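Local coordinates for protein estrogen receptor (Crassostrea gigas, PDB 4N1Y) that probably acts as a constitutively active nuclear receptor regulating transcription, its ligand-binding domain related to that of the vertebrate estrogen receptors, at residues B[16-24]-B[44-55]. Sequence-based numbering, arbitrary orientation.
Sequences KAALPVLES and LAERELVHLINW
Leu22 of the extended connection 16-24 points at helix 34-56 and Leu19 reaches it with its methyl ends, in the mostly helical ligand-binding domain of a nuclear receptor. The connection follows helix 7-15 and runs antiparallel to segment 44-55, Ala17 lying beside Trp55 and Ser24 beside Leu44. The buried flank, with Leu52 and Trp55, is the tightly packed one. There Leu19 CD1 sits over one face of the Trp55 indole, a CH-pi contact 3.6 Å from the centroid of the five-membered ring, while its other methyl, CD2, meets Leu52 CD2 at 3.6 Å. Trp55 offers this face because its CG is anti to the backbone N (chi1 163°), and the carbonyl O of Ala17 comes to the ring edge at CD1. Helices 67-89 and 137-149 enclose the same flank, touching Leu19 through Asn85 and Gln144. Leu22 drops into the next gap along the helix: CD1 packs against Glu48 CG at 3.4 Å and also against His51 CD2, whereas CD2 lies over one face of the Arg47 guanidinium. The solvent flank, where Pro20 and Arg47 are exposed, is looser. His51 stands between Leu22 and Pro20 and receives Pro20 CG over one ring face, 4.2 Å from the centroid. Replacing His51 with an alanine would probably open a gap between Pro20 and Leu22, costing Pro20 its aromatic partner and giving the Leu22 methyls freedom to shift. No hydrogen bond joins the two segments; van der Waals packing, with 585 Å² of surface buried on both sides together, links them. At the far end Leu44 CD1 tucks beneath the chain, 3.9 Å from Ser24 CA, with Leu44 CD2 against Ser24 CB.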
loop_
_atom_site.group_PDB
_atom_site.type_symbol
_atom_site.label_atom_id
_atom_site.label_comp_id
_atom_site.label_asym_id
_atom_site.label_seq_id
_atom_site.Cartn_x
_atom_site.Cartn_y
_atom_site.Cartn_z
ATOM N N LYS B 16 -11.979 3.017 -24.524
ATOM C CA LYS B 16 -11.585 2.565 -25.860
ATOM C C LYS B 16 -10.128 2.094 -25.828
ATOM O O LYS B 16 -9.543 1.785 -26.859
ATOM C CB LYS B 16 -11.756 3.655 -26.948
ATOM C CG LYS B 16 -11.616 5.124 -26.519
ATOM C CD LYS B 16 -11.941 6.120 -27.663
ATOM C CE LYS B 16 -11.487 7.565 -27.348
ATOM N NZ LYS B 16 -10.014 7.794 -27.445
ATOM N N ALA B 17 -9.567 1.961 -24.635
ATOM C CA ALA B 17 -8.206 1.475 -24.491
ATOM C C ALA B 17 -8.199 0.312 -23.519
ATOM O O ALA B 17 -7.140 -0.107 -23.035
ATOM C CB ALA B 17 -7.293 2.579 -24.017
ATOM N N ALA B 18 -9.400 -0.192 -23.226
ATOM C CA ALA B 18 -9.549 -1.318 -22.319
ATOM C C ALA B 18 -8.739 -2.507 -22.809
ATOM O O ALA B 18 -8.799 -2.899 -23.980
ATOM C CB ALA B 18 -11.013 -1.699 -22.165
ATOM N N LEU B 19 -7.989 -3.073 -21.876
ATOM C CA LEU B 19 -7.143 -4.229 -22.109
ATOM C C LEU B 19 -7.975 -5.394 -22.648
ATOM O O LEU B 19 -9.054 -5.668 -22.124
ATOM C CB LEU B 19 -6.457 -4.616 -20.801
ATOM C CG LEU B 19 -5.200 -3.855 -20.371
ATOM C CD1 LEU B 19 -5.530 -2.411 -20.017
ATOM C CD2 LEU B 19 -4.557 -4.542 -19.178
ATOM N N PRO B 20 -7.504 -6.081 -23.702
ATOM C CA PRO B 20 -8.337 -7.232 -24.043
ATOM C C PRO B 20 -8.019 -8.336 -23.054
ATOM O O PRO B 20 -7.007 -8.222 -22.364
ATOM C CB PRO B 20 -7.874 -7.590 -25.450
ATOM C CG PRO B 20 -6.404 -7.227 -25.432
ATOM C CD PRO B 20 -6.281 -6.014 -24.525
ATOM N N VAL B 21 -8.820 -9.391 -22.981
ATOM C CA VAL B 21 -8.447 -10.498 -22.110
ATOM C C VAL B 21 -7.642 -11.521 -22.881
ATOM O O VAL B 21 -8.022 -11.946 -23.969
ATOM C CB VAL B 21 -9.646 -11.151 -21.443
ATOM C CG1 VAL B 21 -9.387 -11.240 -19.940
ATOM C CG2 VAL B 21 -10.894 -10.341 -21.720
ATOM N N LEU B 22 -6.532 -11.928 -22.286
ATOM C CA LEU B 22 -5.591 -12.822 -22.940
ATOM C C LEU B 22 -5.755 -14.264 -22.484
ATOM O O LEU B 22 -6.001 -14.539 -21.313
ATOM C CB LEU B 22 -4.158 -12.357 -22.688
ATOM C CG LEU B 22 -3.815 -10.969 -23.227
ATOM C CD1 LEU B 22 -2.504 -10.516 -22.637
ATOM C CD2 LEU B 22 -3.766 -10.937 -24.750
ATOM N N GLU B 23 -5.621 -15.175 -23.438
ATOM C CA GLU B 23 -5.658 -16.593 -23.161
ATOM C C GLU B 23 -4.264 -16.984 -22.704
ATOM O O GLU B 23 -3.293 -16.335 -23.090
ATOM C CB GLU B 23 -6.003 -17.373 -24.428
ATOM C CG GLU B 23 -7.386 -17.145 -24.973
ATOM C CD GLU B 23 -8.454 -17.795 -24.147
ATOM O OE1 GLU B 23 -8.108 -18.516 -23.186
ATOM O OE2 GLU B 23 -9.643 -17.597 -24.473
ATOM N N SER B 24 -4.137 -18.012 -21.873
ATOM C CA SER B 24 -2.800 -18.388 -21.427
ATOM C C SER B 24 -2.226 -19.430 -22.374
ATOM O O SER B 24 -1.007 -19.590 -22.458
ATOM C CB SER B 24 -2.800 -18.923 -19.989
ATOM O OG SER B 24 -3.580 -20.097 -19.858
ATOM N N LEU B 44 2.295 -15.145 -19.338
ATOM C CA LEU B 44 1.000 -14.516 -19.427
ATOM C C LEU B 44 1.223 -13.092 -18.949
ATOM O O LEU B 44 0.704 -12.134 -19.530
ATOM C CB LEU B 44 -0.025 -15.237 -18.573
ATOM C CG LEU B 44 -1.438 -14.708 -18.748
ATOM C CD1 LEU B 44 -1.873 -14.772 -20.203
ATOM C CD2 LEU B 44 -2.380 -15.485 -17.868
ATOM N N ALA B 45 2.063 -12.969 -17.921
ATOM C CA ALA B 45 2.387 -11.685 -17.335
ATOM C C ALA B 45 3.047 -10.785 -18.353
ATOM O O ALA B 45 2.741 -9.600 -18.425
ATOM C CB ALA B 45 3.286 -11.861 -16.152
ATOM N N GLU B 46 3.955 -11.341 -19.140
ATOM C CA GLU B 46 4.665 -10.535 -20.121
ATOM C C GLU B 46 3.763 -10.033 -21.250
ATOM O O GLU B 46 3.928 -8.906 -21.721
ATOM C CB GLU B 46 5.855 -11.302 -20.683
ATOM C CG GLU B 46 7.132 -10.593 -20.316
ATOM C CD GLU B 46 8.341 -11.087 -21.059
ATOM O OE1 GLU B 46 8.540 -10.673 -22.221
ATOM O OE2 GLU B 46 9.103 -11.872 -20.457
ATOM N N ARG B 47 2.805 -10.850 -21.677
ATOM C CA ARG B 47 1.893 -10.415 -22.727
ATOM C C ARG B 47 0.986 -9.310 -22.175
ATOM O O ARG B 47 0.764 -8.295 -22.827
ATOM C CB ARG B 47 1.077 -11.594 -23.253
ATOM C CG ARG B 47 1.938 -12.696 -23.856
ATOM C CD ARG B 47 1.150 -13.600 -24.811
ATOM N NE ARG B 47 -0.186 -13.897 -24.291
ATOM C CZ ARG B 47 -1.263 -14.102 -25.041
ATOM N NH1 ARG B 47 -1.179 -14.047 -26.367
ATOM N NH2 ARG B 47 -2.427 -14.366 -24.462
ATOM N N GLU B 48 0.509 -9.478 -20.947
ATOM C CA GLU B 48 -0.364 -8.476 -20.353
ATOM C C GLU B 48 0.491 -7.228 -20.097
ATOM O O GLU B 48 -0.007 -6.101 -20.103
ATOM C CB GLU B 48 -1.054 -8.998 -19.067
ATOM C CG GLU B 48 -1.886 -10.305 -19.280
ATOM C CD GLU B 48 -2.578 -10.876 -18.017
ATOM O OE1 GLU B 48 -2.102 -10.632 -16.881
ATOM O OE2 GLU B 48 -3.580 -11.625 -18.174
ATOM N N LEU B 49 1.790 -7.435 -19.902
ATOM C CA LEU B 49 2.702 -6.323 -19.683
ATOM C C LEU B 49 2.835 -5.406 -20.905
ATOM O O LEU B 49 2.765 -4.183 -20.777
ATOM C CB LEU B 49 4.075 -6.849 -19.266
ATOM C CG LEU B 49 5.072 -5.812 -18.737
ATOM C CD1 LEU B 49 4.462 -4.971 -17.628
ATOM C CD2 LEU B 49 6.357 -6.489 -18.256
ATOM N N VAL B 50 3.023 -5.993 -22.084
ATOM C CA VAL B 50 3.066 -5.222 -23.327
ATOM C C VAL B 50 1.781 -4.424 -23.528
ATOM O O VAL B 50 1.800 -3.286 -23.978
ATOM C CB VAL B 50 3.285 -6.115 -24.550
ATOM C CG1 VAL B 50 3.196 -5.291 -25.811
ATOM C CG2 VAL B 50 4.641 -6.795 -24.474
ATOM N N HIS B 51 0.657 -5.051 -23.210
ATOM C CA HIS B 51 -0.647 -4.417 -23.309
ATOM C C HIS B 51 -0.800 -3.222 -22.375
ATOM O O HIS B 51 -1.337 -2.195 -22.781
ATOM C CB HIS B 51 -1.734 -5.446 -23.029
ATOM C CG HIS B 51 -1.957 -6.404 -24.159
ATOM N ND1 HIS B 51 -2.505 -6.026 -25.363
ATOM C CD2 HIS B 51 -1.697 -7.728 -24.265
ATOM C CE1 HIS B 51 -2.577 -7.077 -26.164
ATOM N NE2 HIS B 51 -2.093 -8.122 -25.521
ATOM N N LEU B 52 -0.328 -3.357 -21.136
ATOM C CA LEU B 52 -0.383 -2.272 -20.147
ATOM C C LEU B 52 0.324 -1.024 -20.640
ATOM O O LEU B 52 -0.221 0.079 -20.609
ATOM C CB LEU B 52 0.279 -2.696 -18.839
ATOM C CG LEU B 52 -0.439 -3.660 -17.914
ATOM C CD1 LEU B 52 0.450 -3.892 -16.716
ATOM C CD2 LEU B 52 -1.774 -3.096 -17.482
ATOM N N ILE B 53 1.562 -1.227 -21.064
ATOM C CA ILE B 53 2.402 -0.200 -21.641
ATOM C C ILE B 53 1.705 0.564 -22.771
ATOM O O ILE B 53 1.777 1.802 -22.852
ATOM C CB ILE B 53 3.684 -0.849 -22.147
ATOM C CG1 ILE B 53 4.432 -1.445 -20.955
ATOM C CG2 ILE B 53 4.509 0.131 -22.999
ATOM C CD1 ILE B 53 5.610 -2.296 -21.342
ATOM N N ASN B 54 1.038 -0.177 -23.650
ATOM C CA ASN B 54 0.316 0.436 -24.758
ATOM C C ASN B 54 -0.892 1.184 -24.211
ATOM O O ASN B 54 -1.272 2.263 -24.676
ATOM C CB ASN B 54 -0.119 -0.629 -25.765
ATOM C CG ASN B 54 1.050 -1.189 -26.563
ATOM O OD1 ASN B 54 2.148 -0.629 -26.553
ATOM N ND2 ASN B 54 0.812 -2.288 -27.277
ATOM N N TRP B 55 -1.475 0.585 -23.190
ATOM C CA TRP B 55 -2.642 1.121 -22.545
ATOM C C TRP B 55 -2.335 2.403 -21.789
ATOM O O TRP B 55 -3.100 3.360 -21.849
ATOM C CB TRP B 55 -3.205 0.069 -21.596
ATOM C CG TRP B 55 -4.133 0.624 -20.623
ATOM C CD1 TRP B 55 -5.449 0.896 -20.804
ATOM C CD2 TRP B 55 -3.805 1.034 -19.303
ATOM N NE1 TRP B 55 -5.977 1.429 -19.659
ATOM C CE2 TRP B 55 -4.986 1.528 -18.720
ATOM C CE3 TRP B 55 -2.626 1.019 -18.550
ATOM C CZ2 TRP B 55 -5.028 2.010 -17.413
ATOM C CZ3 TRP B 55 -2.667 1.498 -17.248
ATOM C CH2 TRP B 55 -3.868 1.990 -16.693
#